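Local coordinates for Swi5-dependent recombination DNA repair protein 1 (Schizosaccharomyces pombe, PDB 3VIQ) that takes part in DNA recombination repair and meiotic chromosome segregation, working with Swi5 as an activator of Rad51-mediated strand exchange, at residues Q54-L59 and S98-Q103; P62-I67 and T93-S98; F77-G82 and Q87-R92; M111-D114 and D119-S122. All blocks are in the same frame, centred on the assembly; numbering follows the deposited sequence. Where two conformers were deposited one is given.

The chain begins with two long helices, 3-35 and 38-68, and its contacts gather on the second and on what follows it. Interaction 1 closes the widest loop, bringing helix 97-103 back onto residues 54-59 of helix 38-68. Nested inside it is interaction 2, where the loop before helix 97-103 meets the end of the same long helix. Interaction 3 lies within both and pairs the strands of the hairpin 73-78/88-93, its centre about 29 Å from that of interaction 1. Interaction 4 follows in series as the C-terminal hairpin. Interactions 1, 2 and 4 touch one another, with Trp120 and Met97 among the residues that join them.

Interaction 1: residues Q54-L59 and S98-Q103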
loop_
_atom_site.group_PDB
_atom_site.type_symbol
_atom_site.label_atom_id
_atom_site.label_comp_id
_atom_site.label_asym_id
_atom_site.label_seq_id
_atom_site.Cartn_x
_atom_site.Cartn_y
_atom_site.Cartn_z
ATOM N N GLN A 54 -9.303 -3.618 -18.110
ATOM C CA GLN A 54 -9.460 -3.906 -19.528
ATOM C C GLN A 54 -8.617 -5.131 -19.913
ATOM O O GLN A 54 -9.135 -6.073 -20.547
ATOM C CB GLN A 54 -9.006 -2.668 -20.303
ATOM C CG GLN A 54 -9.422 -2.560 -21.726
ATOM C CD GLN A 54 -8.939 -1.243 -22.376
ATOM O OE1 GLN A 54 -8.657 -0.249 -21.690
ATOM N NE2 GLN A 54 -8.831 -1.252 -23.701
ATOM N N ALA A 55 -7.328 -5.136 -19.520
ATOM C CA ALA A 55 -6.444 -6.278 -19.812
ATOM C C ALA A 55 -6.910 -7.554 -19.096
ATOM O O ALA A 55 -6.846 -8.650 -19.678
ATOM C CB ALA A 55 -4.988 -5.963 -19.446
ATOM N N ALA A 56 -7.365 -7.428 -17.847
ATOM C CA ALA A 56 -7.930 -8.583 -17.126
ATOM C C ALA A 56 -9.115 -9.214 -17.875
ATOM O O ALA A 56 -9.217 -10.429 -17.945
ATOM C CB ALA A 56 -8.346 -8.208 -15.689
ATOM N N GLU A 57 -10.005 -8.391 -18.416
ATOM C CA GLU A 57 -11.154 -8.878 -19.200
ATOM C C GLU A 57 -10.743 -9.579 -20.507
ATOM O O GLU A 57 -11.371 -10.575 -20.917
ATOM C CB GLU A 57 -12.109 -7.725 -19.516
ATOM C CG GLU A 57 -13.027 -7.373 -18.357
ATOM C CD GLU A 57 -13.943 -6.214 -18.678
ATOM O OE1 GLU A 57 -14.243 -6.010 -19.866
ATOM O OE2 GLU A 57 -14.356 -5.493 -17.746
ATOM N N VAL A 58 -9.696 -9.071 -21.156
ATOM C CA VAL A 58 -9.173 -9.718 -22.364
ATOM C C VAL A 58 -8.547 -11.087 -22.033
ATOM O O VAL A 58 -8.760 -12.040 -22.769
ATOM C CB VAL A 58 -8.112 -8.853 -23.086
ATOM C CG1 VAL A 58 -7.620 -9.559 -24.338
ATOM C CG2 VAL A 58 -8.688 -7.466 -23.453
ATOM N N LEU A 59 -7.776 -11.176 -20.940
ATOM C CA LEU A 59 -7.087 -12.436 -20.597
ATOM C C LEU A 59 -8.019 -13.485 -19.970
ATOM O O LEU A 59 -7.948 -14.691 -20.309
ATOM C CB LEU A 59 -5.921 -12.191 -19.649
ATOM C CG LEU A 59 -4.747 -11.453 -20.263
ATOM C CD1 LEU A 59 -3.985 -10.687 -19.158
ATOM C CD2 LEU A 59 -3.859 -12.406 -21.024
ATOM N N SER A 98 -12.498 -13.531 -9.856
ATOM C CA SER A 98 -11.851 -13.331 -8.568
ATOM C C SER A 98 -10.744 -14.343 -8.348
ATOM O O SER A 98 -9.741 -14.036 -7.735
ATOM C CB SER A 98 -12.901 -13.399 -7.455
ATOM O OG SER A 98 -13.934 -12.455 -7.726
ATOM N N MET A 99 -10.943 -15.563 -8.840
ATOM C CA MET A 99 -9.874 -16.568 -8.838
ATOM C C MET A 99 -8.755 -16.096 -9.762
ATOM O O MET A 99 -7.565 -16.239 -9.454
ATOM C CB MET A 99 -10.398 -17.920 -9.309
ATOM C CG MET A 99 -11.339 -18.610 -8.322
ATOM S SD MET A 99 -12.262 -19.891 -9.189
ATOM C CE MET A 99 -13.478 -20.407 -7.954
ATOM N N PHE A 100 -9.162 -15.545 -10.899
ATOM C CA PHE A 100 -8.218 -14.972 -11.834
ATOM C C PHE A 100 -7.410 -13.898 -11.160
ATOM O O PHE A 100 -6.191 -13.935 -11.181
ATOM C CB PHE A 100 -8.936 -14.411 -13.060
ATOM C CG PHE A 100 -8.040 -13.676 -13.973
ATOM C CD1 PHE A 100 -7.328 -14.359 -14.937
ATOM C CD2 PHE A 100 -7.873 -12.297 -13.846
ATOM C CE1 PHE A 100 -6.477 -13.686 -15.782
ATOM C CE2 PHE A 100 -7.038 -11.634 -14.663
ATOM C CZ PHE A 100 -6.327 -12.317 -15.643
ATOM N N LEU A 101 -8.066 -12.938 -10.535
ATOM C CA LEU A 101 -7.306 -11.804 -9.918
ATOM C C LEU A 101 -6.386 -12.302 -8.791
ATOM O O LEU A 101 -5.232 -11.901 -8.701
ATOM C CB LEU A 101 -8.243 -10.728 -9.388
ATOM C CG LEU A 101 -9.053 -9.899 -10.375
ATOM C CD1 LEU A 101 -10.148 -9.130 -9.574
ATOM C CD2 LEU A 101 -8.195 -8.979 -11.239
ATOM N N ASN A 102 -6.893 -13.211 -7.968
ATOM C CA ASN A 102 -6.071 -13.889 -6.960
ATOM C C ASN A 102 -4.849 -14.615 -7.588
ATOM O O ASN A 102 -3.725 -14.539 -7.104
ATOM C CB ASN A 102 -6.940 -14.895 -6.187
ATOM C CG ASN A 102 -6.217 -15.516 -5.003
ATOM O OD1 ASN A 102 -5.429 -14.859 -4.330
ATOM N ND2 ASN A 102 -6.517 -16.772 -4.718
ATOM N N GLN A 103 -5.097 -15.307 -8.690
ATOM C CA GLN A 103 -4.040 -15.933 -9.456
ATOM C C GLN A 103 -3.005 -14.889 -9.893
ATOM O O GLN A 103 -1.818 -15.181 -9.993
ATOM C CB GLN A 103 -4.658 -16.662 -10.668
ATOM C CG GLN A 103 -3.673 -17.396 -11.526
ATOM C CD GLN A 103 -2.922 -18.444 -10.746
ATOM O OE1 GLN A 103 -3.439 -18.991 -9.762
ATOM N NE2 GLN A 103 -1.700 -18.744 -11.180
#
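This contact is helix-on-helix packing in the C-terminal domain, where the short helix 97-103 rests on the long helix 38-68. Phe100 carries it from the short helix. Its ring reaches Ala56 and Leu59, which lie three residues apart and so face the same way. Phe100 CE2 is 3.8 Å from Ala56 CB, and Phe100 CZ is 4.0 Å from Leu59 CB. The Ala56 methyl and the Leu59 methylene both approach the ring obliquely. With CG anti to the backbone N (chi1 173°), the ring carries CE2 and CZ across to the long helix. The backbones come nearest at Ala56 and Leu101, whose CA atoms are 7.9 Å apart. The contact is apolar and buried.

Around it, Phe100 also packs on Phe60 and Met63 of helix 38-68, on Phe95 and on Phe104, while Ala56 and Leu101 both touch Trp120 of strand 119-120. Residues 54-59 meet the partner protein as well as helix 97-103: Ala55 packs on Met60 of the Swi5 chain, and Leu59, besides touching Phe100, on His67 of the Swi5 chain.

Interaction 2: residues P62-I67 and T93-S98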
loop_
_atom_site.group_PDB
_atom_site.type_symbol
_atom_site.label_atom_id
_atom_site.label_comp_id
_atom_site.label_asym_id
_atom_site.label_seq_id
_atom_site.Cartn_x
_atom_site.Cartn_y
_atom_site.Cartn_z
ATOM N N PRO A 62 -10.962 -16.067 -22.445
ATOM C CA PRO A 62 -10.509 -17.348 -23.008
ATOM C C PRO A 62 -9.819 -18.263 -21.964
ATOM O O PRO A 62 -9.916 -19.485 -22.073
ATOM C CB PRO A 62 -9.573 -16.939 -24.158
ATOM C CG PRO A 62 -9.085 -15.540 -23.789
ATOM C CD PRO A 62 -10.196 -14.911 -22.972
ATOM N N MET A 63 -9.174 -17.704 -20.951
ATOM C CA MET A 63 -8.680 -18.538 -19.830
ATOM C C MET A 63 -9.809 -19.338 -19.142
ATOM O O MET A 63 -9.669 -20.541 -18.943
ATOM C CB MET A 63 -7.912 -17.691 -18.795
ATOM C CG MET A 63 -7.309 -18.506 -17.669
ATOM S SD MET A 63 -6.293 -17.540 -16.512
ATOM C CE MET A 63 -5.617 -18.873 -15.487
ATOM N N ALA A 64 -10.915 -18.661 -18.800
ATOM C CA ALA A 64 -12.108 -19.301 -18.210
ATOM C C ALA A 64 -12.655 -20.467 -19.061
ATOM O O ALA A 64 -13.100 -21.481 -18.521
ATOM C CB ALA A 64 -13.215 -18.268 -17.975
ATOM N N GLU A 65 -12.613 -20.286 -20.380
ATOM C CA GLU A 65 -13.087 -21.256 -21.342
ATOM C C GLU A 65 -12.114 -22.409 -21.480
ATOM O O GLU A 65 -12.551 -23.561 -21.574
ATOM C CB GLU A 65 -13.292 -20.599 -22.711
ATOM C CG GLU A 65 -13.698 -21.557 -23.828
ATOM C CD GLU A 65 -15.081 -22.169 -23.631
ATOM O OE1 GLU A 65 -15.708 -21.949 -22.572
ATOM O OE2 GLU A 65 -15.549 -22.882 -24.551
ATOM N N ARG A 66 -10.808 -22.129 -21.509
ATOM C CA ARG A 66 -9.851 -23.229 -21.562
ATOM C C ARG A 66 -10.020 -24.082 -20.319
ATOM O O ARG A 66 -10.180 -25.293 -20.416
ATOM C CB ARG A 66 -8.417 -22.754 -21.658
ATOM C CG ARG A 66 -7.976 -22.399 -23.078
ATOM C CD ARG A 66 -6.528 -21.935 -23.095
ATOM N NE ARG A 66 -6.229 -20.958 -22.031
ATOM C CZ ARG A 66 -6.126 -19.632 -22.200
ATOM N NH1 ARG A 66 -6.309 -19.078 -23.409
ATOM N NH2 ARG A 66 -5.833 -18.852 -21.154
ATOM N N ILE A 67 -9.997 -23.444 -19.154
ATOM C CA ILE A 67 -10.163 -24.170 -17.913
ATOM C C ILE A 67 -11.428 -25.063 -17.953
ATOM O O ILE A 67 -11.345 -26.257 -17.640
ATOM C CB ILE A 67 -10.162 -23.219 -16.697
ATOM C CG1 ILE A 67 -8.717 -22.791 -16.366
ATOM C CG2 ILE A 67 -10.816 -23.878 -15.474
ATOM C CD1 ILE A 67 -8.600 -21.748 -15.212
ATOM N N THR A 93 -16.230 -26.484 -10.098
ATOM C CA THR A 93 -16.916 -25.171 -10.197
ATOM C C THR A 93 -16.225 -24.330 -11.252
ATOM O O THR A 93 -15.085 -24.623 -11.652
ATOM C CB THR A 93 -16.893 -24.379 -8.868
ATOM O OG1 THR A 93 -17.549 -25.136 -7.854
ATOM C CG2 THR A 93 -17.611 -23.052 -8.995
ATOM N N GLU A 94 -16.915 -23.291 -11.708
ATOM C CA GLU A 94 -16.379 -22.430 -12.756
ATOM C C GLU A 94 -15.272 -21.487 -12.248
ATOM O O GLU A 94 -15.251 -21.066 -11.080
ATOM C CB GLU A 94 -17.496 -21.622 -13.435
ATOM C CG GLU A 94 -18.317 -20.740 -12.483
ATOM C CD GLU A 94 -19.082 -19.627 -13.197
ATOM O OE1 GLU A 94 -19.431 -19.796 -14.385
ATOM O OE2 GLU A 94 -19.340 -18.583 -12.556
ATOM N N PHE A 95 -14.360 -21.185 -13.162
ATOM C CA PHE A 95 -13.316 -20.210 -12.951
ATOM C C PHE A 95 -13.911 -18.797 -12.974
ATOM O O PHE A 95 -14.504 -18.378 -13.964
ATOM C CB PHE A 95 -12.282 -20.359 -14.053
ATOM C CG PHE A 95 -11.036 -19.611 -13.818
ATOM C CD1 PHE A 95 -10.190 -19.967 -12.773
ATOM C CD2 PHE A 95 -10.655 -18.590 -14.677
ATOM C CE1 PHE A 95 -9.000 -19.302 -12.575
ATOM C CE2 PHE A 95 -9.476 -17.910 -14.482
ATOM C CZ PHE A 95 -8.638 -18.263 -13.423
ATOM N N THR A 96 -13.767 -18.079 -11.867
ATOM C CA THR A 96 -14.337 -16.743 -11.735
ATOM C C THR A 96 -13.241 -15.665 -11.925
ATOM O O THR A 96 -12.035 -15.966 -11.906
ATOM C CB THR A 96 -15.029 -16.584 -10.370
ATOM O OG1 THR A 96 -14.057 -16.730 -9.328
ATOM C CG2 THR A 96 -16.143 -17.645 -10.177
ATOM N N MET A 97 -13.671 -14.426 -12.132
ATOM C CA MET A 97 -12.737 -13.303 -12.263
ATOM C C MET A 97 -11.905 -13.185 -10.994
ATOM O O MET A 97 -10.742 -12.819 -11.055
ATOM C CB MET A 97 -13.462 -11.973 -12.557
ATOM C CG MET A 97 -12.531 -10.725 -12.685
ATOM S SD MET A 97 -11.171 -10.860 -13.891
ATOM C CE MET A 97 -12.014 -10.388 -15.395
ATOM N N SER A 98 -12.498 -13.531 -9.856
ATOM C CA SER A 98 -11.851 -13.331 -8.568
ATOM C C SER A 98 -10.744 -14.343 -8.348
ATOM O O SER A 98 -9.741 -14.036 -7.735
ATOM C CB SER A 98 -12.901 -13.399 -7.455
ATOM O OG SER A 98 -13.934 -12.455 -7.726
#
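Phe95 lays its ring against Met63, Ala64 and Ile67 on the last turns of helix 38-68. This is a loop-on-helix contact, made just before helix 97-103 begins, and Thr96 takes the N-cap position of that helix. The three partners fall at i, i+1 and i+4 on the long helix.

Ile67 comes over one face of the ring. Its CD1 methyl sits 3.5 Å from the ring centroid and only 13° off the normal, a CH-pi contact. The two side chains cross at about a right angle, and the CD1 methyl meets the flat of the ring. Behind it, Ile67 CG2 lies 4.1 Å from Phe95 CB.

Met63 meets the ring obliquely, in a Met-aromatic contact. Its sulfur is 4.8 Å from the ring centroid and 59° off the normal. The chain is extended, with CG anti to the backbone N (chi1 -176°), which carries SD and CE along to the far end of the ring, where CE2 and CZ lie. Ala64 adds its backbone: its CA is 3.9 Å from Phe95 CD2. Here the two backbones run nearest, with Ala64 CA and Phe95 CA 5.5 Å apart.

Phe95 also packs on Val73 of the strand 73-78. The loop is thus joined to helix and hairpin together. At the outer end of the ring, Met63 CE is 3.7 Å from Phe95 CZ.

Interaction 3: residues F77-G82 and Q87-R92; sequences FRIEEG and QIQEVR
Phe77 and Gln89 form a hydrogen-bonded pair in an antiparallel beta hairpin made by strands 73-78 and 88-93. The hairpin projects from the helical part of the domain. Phe77 N donates to Gln89 O at 3.0 Å, in the carbonyl plane. Gln89 N donates back to Phe77 O, at a modelled length too short to be relied on. The phenyl ring lies alongside the Gln89 side chain, and Gln89 CB sits over one ring face, 3.8 Å from the centroid, in a CH-pi contact. Phe77 CG stands between the backbone N and the carbonyl carbon (chi1 54°), which folds the ring over its neighbour.

Arg78 comes next and forms a non-hydrogen-bonded pair with Ile88. Their CA atoms are 4.1 Å apart, and their side chains share the sheet face across from that of Phe77 and Gln89. Ile88 CG2 touches Phe77 O at 3.4 Å. Arg78 NH1 lies near Glu80 OE1, but that oxygen is well out of the guanidinium plane, so only the charges attract.

Ile79 N gives Gln87 O a nearly straight bond of 2.7 Å (177° at the hydrogen). Past it the chain turns away toward the hairpin loop. The Ile79 side chain runs beside that of Gln87, with CD1 4.1 Å from Gln87 CG. The same methyl crosses to the amide of Gln89, where Ile79 CD1 is 3.4 Å from Gln89 OE1.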
loop_
_atom_site.group_PDB
_atom_site.type_symbol
_atom_site.label_atom_id
_atom_site.label_comp_id
_atom_site.label_asym_id
_atom_site.label_seq_id
_atom_site.Cartn_x
_atom_site.Cartn_y
_atom_site.Cartn_z
ATOM N N PHE A 77 -10.718 -30.464 0.044
ATOM C CA PHE A 77 -10.376 -30.468 1.471
ATOM C C PHE A 77 -10.460 -31.864 2.020
ATOM O O PHE A 77 -11.097 -32.733 1.438
ATOM C CB PHE A 77 -11.270 -29.533 2.296
ATOM C CG PHE A 77 -12.750 -29.777 2.122
ATOM C CD1 PHE A 77 -13.436 -30.633 2.966
ATOM C CD2 PHE A 77 -13.446 -29.158 1.114
ATOM C CE1 PHE A 77 -14.783 -30.850 2.801
ATOM C CE2 PHE A 77 -14.798 -29.396 0.940
ATOM C CZ PHE A 77 -15.458 -30.226 1.794
ATOM N N ARG A 78 -9.830 -32.075 3.163
ATOM C CA ARG A 78 -9.839 -33.375 3.808
ATOM C C ARG A 78 -11.063 -33.560 4.725
ATOM O O ARG A 78 -11.471 -32.646 5.414
ATOM C CB ARG A 78 -8.569 -33.489 4.615
ATOM C CG ARG A 78 -8.273 -34.827 5.172
ATOM C CD ARG A 78 -7.080 -34.722 6.116
ATOM N NE ARG A 78 -7.082 -35.853 7.019
ATOM C CZ ARG A 78 -6.607 -35.843 8.258
ATOM N NH1 ARG A 78 -6.069 -34.748 8.763
ATOM N NH2 ARG A 78 -6.693 -36.957 9.004
ATOM N N ILE A 79 -11.622 -34.759 4.742
ATOM C CA ILE A 79 -12.755 -35.073 5.591
ATOM C C ILE A 79 -12.271 -35.454 7.011
ATOM O O ILE A 79 -11.492 -36.401 7.187
ATOM C CB ILE A 79 -13.587 -36.220 4.986
ATOM C CG1 ILE A 79 -14.200 -35.791 3.635
ATOM C CG2 ILE A 79 -14.661 -36.668 5.959
ATOM C CD1 ILE A 79 -14.948 -36.931 2.930
ATOM N N GLU A 80 -12.755 -34.723 8.017
ATOM C CA GLU A 80 -12.228 -34.839 9.379
ATOM C C GLU A 80 -13.101 -35.692 10.315
ATOM O O GLU A 80 -12.598 -36.152 11.343
ATOM C CB GLU A 80 -12.004 -33.449 9.991
ATOM C CG GLU A 80 -11.516 -32.354 9.004
ATOM C CD GLU A 80 -10.088 -32.558 8.451
ATOM O OE1 GLU A 80 -9.355 -33.474 8.910
ATOM O OE2 GLU A 80 -9.701 -31.765 7.548
ATOM N N GLU A 81 -14.380 -35.903 9.970
ATOM C CA GLU A 81 -15.286 -36.726 10.778
ATOM C C GLU A 81 -15.903 -37.863 10.010
ATOM O O GLU A 81 -15.981 -37.824 8.801
ATOM C CB GLU A 81 -16.473 -35.909 11.258
ATOM C CG GLU A 81 -16.131 -34.664 11.980
ATOM C CD GLU A 81 -17.279 -34.204 12.834
ATOM O OE1 GLU A 81 -18.419 -34.124 12.315
ATOM O OE2 GLU A 81 -17.035 -33.942 14.028
ATOM N N GLY A 82 -16.398 -38.847 10.744
ATOM C CA GLY A 82 -17.242 -39.891 10.192
ATOM C C GLY A 82 -16.481 -41.043 9.593
ATOM O O GLY A 82 -15.253 -41.065 9.601
ATOM N N GLN A 87 -10.205 -39.265 3.738
ATOM C CA GLN A 87 -10.453 -38.955 2.343
ATOM C C GLN A 87 -10.437 -37.451 2.115
ATOM O O GLN A 87 -10.644 -36.671 3.049
ATOM C CB GLN A 87 -11.792 -39.559 1.927
ATOM C CG GLN A 87 -12.321 -39.082 0.594
ATOM C CD GLN A 87 -13.471 -39.915 0.109
ATOM O OE1 GLN A 87 -13.736 -40.998 0.632
ATOM N NE2 GLN A 87 -14.154 -39.431 -0.908
ATOM N N ILE A 88 -10.130 -37.052 0.879
ATOM C CA ILE A 88 -10.167 -35.651 0.453
ATOM C C ILE A 88 -11.489 -35.478 -0.302
ATOM O O ILE A 88 -11.877 -36.347 -1.081
ATOM C CB ILE A 88 -8.969 -35.323 -0.467
ATOM C CG1 ILE A 88 -7.643 -35.602 0.268
ATOM C CG2 ILE A 88 -8.995 -33.873 -0.942
ATOM C CD1 ILE A 88 -7.227 -37.080 0.277
ATOM N N GLN A 89 -12.194 -34.394 -0.024
ATOM C CA GLN A 89 -13.507 -34.144 -0.587
ATOM C C GLN A 89 -13.276 -33.177 -1.713
ATOM O O GLN A 89 -12.637 -32.138 -1.507
ATOM C CB GLN A 89 -14.444 -33.517 0.457
ATOM C CG GLN A 89 -15.869 -33.250 -0.016
ATOM C CD GLN A 89 -16.663 -34.525 -0.205
ATOM O OE1 GLN A 89 -16.949 -35.250 0.750
ATOM N NE2 GLN A 89 -17.004 -34.817 -1.437
ATOM N N GLU A 90 -13.778 -33.519 -2.892
ATOM C CA GLU A 90 -13.558 -32.714 -4.092
ATOM C C GLU A 90 -14.890 -32.190 -4.646
ATOM O O GLU A 90 -15.978 -32.568 -4.202
ATOM C CB GLU A 90 -12.767 -33.507 -5.151
ATOM C CG GLU A 90 -11.250 -33.370 -5.015
ATOM C CD GLU A 90 -10.416 -34.469 -5.714
ATOM O OE1 GLU A 90 -10.942 -35.130 -6.631
ATOM O OE2 GLU A 90 -9.222 -34.670 -5.334
ATOM N N VAL A 91 -14.784 -31.300 -5.616
ATOM C CA VAL A 91 -15.937 -30.634 -6.199
ATOM C C VAL A 91 -15.415 -30.004 -7.472
ATOM O O VAL A 91 -14.204 -29.929 -7.669
ATOM C CB VAL A 91 -16.500 -29.559 -5.218
ATOM C CG1 VAL A 91 -16.923 -28.277 -5.943
ATOM C CG2 VAL A 91 -17.642 -30.135 -4.399
ATOM N N ARG A 92 -16.309 -29.602 -8.361
ATOM C CA ARG A 92 -15.888 -28.801 -9.483
ATOM C C ARG A 92 -16.805 -27.589 -9.609
ATOM O O ARG A 92 -17.965 -27.630 -9.198
ATOM C CB ARG A 92 -15.764 -29.665 -10.733
ATOM C CG ARG A 92 -14.677 -30.710 -10.511
ATOM C CD ARG A 92 -14.202 -31.455 -11.728
ATOM N NE ARG A 92 -12.809 -31.823 -11.508
ATOM C CZ ARG A 92 -12.048 -32.489 -12.365
ATOM N NH1 ARG A 92 -12.533 -32.893 -13.530
ATOM N NH2 ARG A 92 -10.787 -32.746 -12.044
#

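Interaction 4: residues M111-D114 and D119-S122; sequences MSFD and DWKS
Trp120 and Phe113 meet edge to face in a small C-terminal beta hairpin, where residues 113-114 and 119-120 form weakly bonded antiparallel strands. The two are a non-hydrogen-bonded pair with side chains on one face.

From its CB, which lies 4.2 Å from Ser112 O, the Trp120 side chain leans over toward Ser112 and Met111 of the facing segment, with CG anti to the carbonyl carbon (chi1 -64°). The indole then presents a face to Phe113, whose CD1 lies over it, 3.9 Å from Trp120 CD2. The pair is T-shaped: the Phe113 edge meets the five-membered ring, with the planes at 80°. Farther round, Trp120 CE3 is 3.5 Å from Ser112 O. At the outer rim CZ3 and CH2 meet the methyl of Met111, and the Met111 sulfur makes an oblique Met-aromatic contact with the six-membered ring. The indole NE1 is hydrogen-bonded to Glu57 OE2 of helix 38-68, and the ring also packs on Met97. The hairpin is thereby joined to helices 38-68 and 97-103.

Asp119 O stands 3.4 Å above the plane of the Phe113 ring, toward its rim. Asp119 O also accepts from Asp114 N, at 2.8 Å. Asp114 OD2 and Asp119 OD1 come within 4.3 Å, and these like charges would probably repel; Asp114 OD1 takes a hydrogen bond from Asn117 N in the turn.

Lys121 N donates to Ser112 O. A water extends this pairing: it accepts from Ser112 N at 3.0 Å and donates to Lys121 O at 3.1 Å.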
loop_
_atom_site.group_PDB
_atom_site.type_symbol
_atom_site.label_atom_id
_atom_site.label_comp_id
_atom_site.label_asym_id
_atom_site.label_seq_id
_atom_site.Cartn_x
_atom_site.Cartn_y
_atom_site.Cartn_z
ATOM N N MET A 111 -8.238 -3.670 -6.573
ATOM C CA MET A 111 -8.975 -3.946 -7.794
ATOM C C MET A 111 -9.866 -5.152 -7.458
ATOM O O MET A 111 -9.354 -6.178 -7.010
ATOM C CB MET A 111 -7.965 -4.323 -8.875
ATOM C CG MET A 111 -8.306 -3.988 -10.296
ATOM S SD MET A 111 -7.006 -4.644 -11.384
ATOM C CE MET A 111 -7.870 -4.565 -12.918
ATOM N N SER A 112 -11.177 -5.019 -7.634
ATOM C CA SER A 112 -12.093 -6.129 -7.391
ATOM C C SER A 112 -13.250 -6.116 -8.354
ATOM O O SER A 112 -13.673 -5.047 -8.807
ATOM C CB SER A 112 -12.656 -6.088 -5.969
ATOM O OG SER A 112 -11.714 -6.626 -5.082
ATOM N N PHE A 113 -13.751 -7.323 -8.637
ATOM C CA PHE A 113 -14.920 -7.528 -9.471
ATOM C C PHE A 113 -16.114 -7.806 -8.558
ATOM O O PHE A 113 -16.023 -8.570 -7.602
ATOM C CB PHE A 113 -14.706 -8.710 -10.429
ATOM C CG PHE A 113 -15.667 -8.734 -11.607
ATOM C CD1 PHE A 113 -15.609 -7.757 -12.594
ATOM C CD2 PHE A 113 -16.623 -9.751 -11.736
ATOM C CE1 PHE A 113 -16.486 -7.791 -13.684
ATOM C CE2 PHE A 113 -17.507 -9.783 -12.825
ATOM C CZ PHE A 113 -17.431 -8.805 -13.799
ATOM N N ASP A 114 -17.223 -7.142 -8.854
ATOM C CA ASP A 114 -18.492 -7.432 -8.208
ATOM C C ASP A 114 -19.090 -8.654 -8.909
ATOM O O ASP A 114 -19.780 -8.550 -9.929
ATOM C CB ASP A 114 -19.416 -6.225 -8.319
ATOM C CG ASP A 114 -20.735 -6.430 -7.625
ATOM O OD1 ASP A 114 -21.107 -7.589 -7.322
ATOM O OD2 ASP A 114 -21.408 -5.404 -7.395
ATOM N N ASP A 119 -19.550 -6.529 -12.873
ATOM C CA ASP A 119 -18.750 -5.373 -13.286
ATOM C C ASP A 119 -17.732 -5.026 -12.184
ATOM O O ASP A 119 -17.770 -5.590 -11.085
ATOM C CB ASP A 119 -19.647 -4.164 -13.631
ATOM C CG ASP A 119 -20.802 -3.977 -12.647
ATOM O OD1 ASP A 119 -20.625 -4.210 -11.434
ATOM O OD2 ASP A 119 -21.905 -3.593 -13.082
ATOM N N TRP A 120 -16.830 -4.097 -12.484
ATOM C CA TRP A 120 -15.739 -3.725 -11.576
ATOM C C TRP A 120 -16.188 -2.748 -10.503
ATOM O O TRP A 120 -17.058 -1.927 -10.749
ATOM C CB TRP A 120 -14.617 -3.075 -12.376
ATOM C CG TRP A 120 -13.979 -4.005 -13.369
ATOM C CD1 TRP A 120 -14.273 -4.126 -14.701
ATOM C CD2 TRP A 120 -12.936 -4.935 -13.098
ATOM N NE1 TRP A 120 -13.473 -5.084 -15.270
ATOM C CE2 TRP A 120 -12.639 -5.594 -14.308
ATOM C CE3 TRP A 120 -12.219 -5.271 -11.950
ATOM C CZ2 TRP A 120 -11.649 -6.565 -14.407
ATOM C CZ3 TRP A 120 -11.218 -6.241 -12.051
ATOM C CH2 TRP A 120 -10.951 -6.877 -13.274
ATOM N N LYS A 121 -15.566 -2.809 -9.328
ATOM C CA LYS A 121 -15.919 -1.902 -8.223
ATOM C C LYS A 121 -15.135 -0.593 -8.248
ATOM O O LYS A 121 -14.026 -0.528 -8.791
ATOM C CB LYS A 121 -15.671 -2.567 -6.873
ATOM C CG LYS A 121 -16.528 -3.782 -6.580
ATOM C CD LYS A 121 -16.315 -4.214 -5.133
ATOM C CE LYS A 121 -16.960 -5.550 -4.829
ATOM N NZ LYS A 121 -17.223 -5.731 -3.362
ATOM N N SER A 122 -15.719 0.431 -7.619
ATOM C CA SER A 122 -15.055 1.714 -7.374
ATOM C C SER A 122 -13.863 1.525 -6.457
ATOM O O SER A 122 -12.753 1.296 -6.925
ATOM C CB SER A 122 -16.035 2.716 -6.759
HETATM O O HOH W 1 -11.849 -2.609 -9.285
#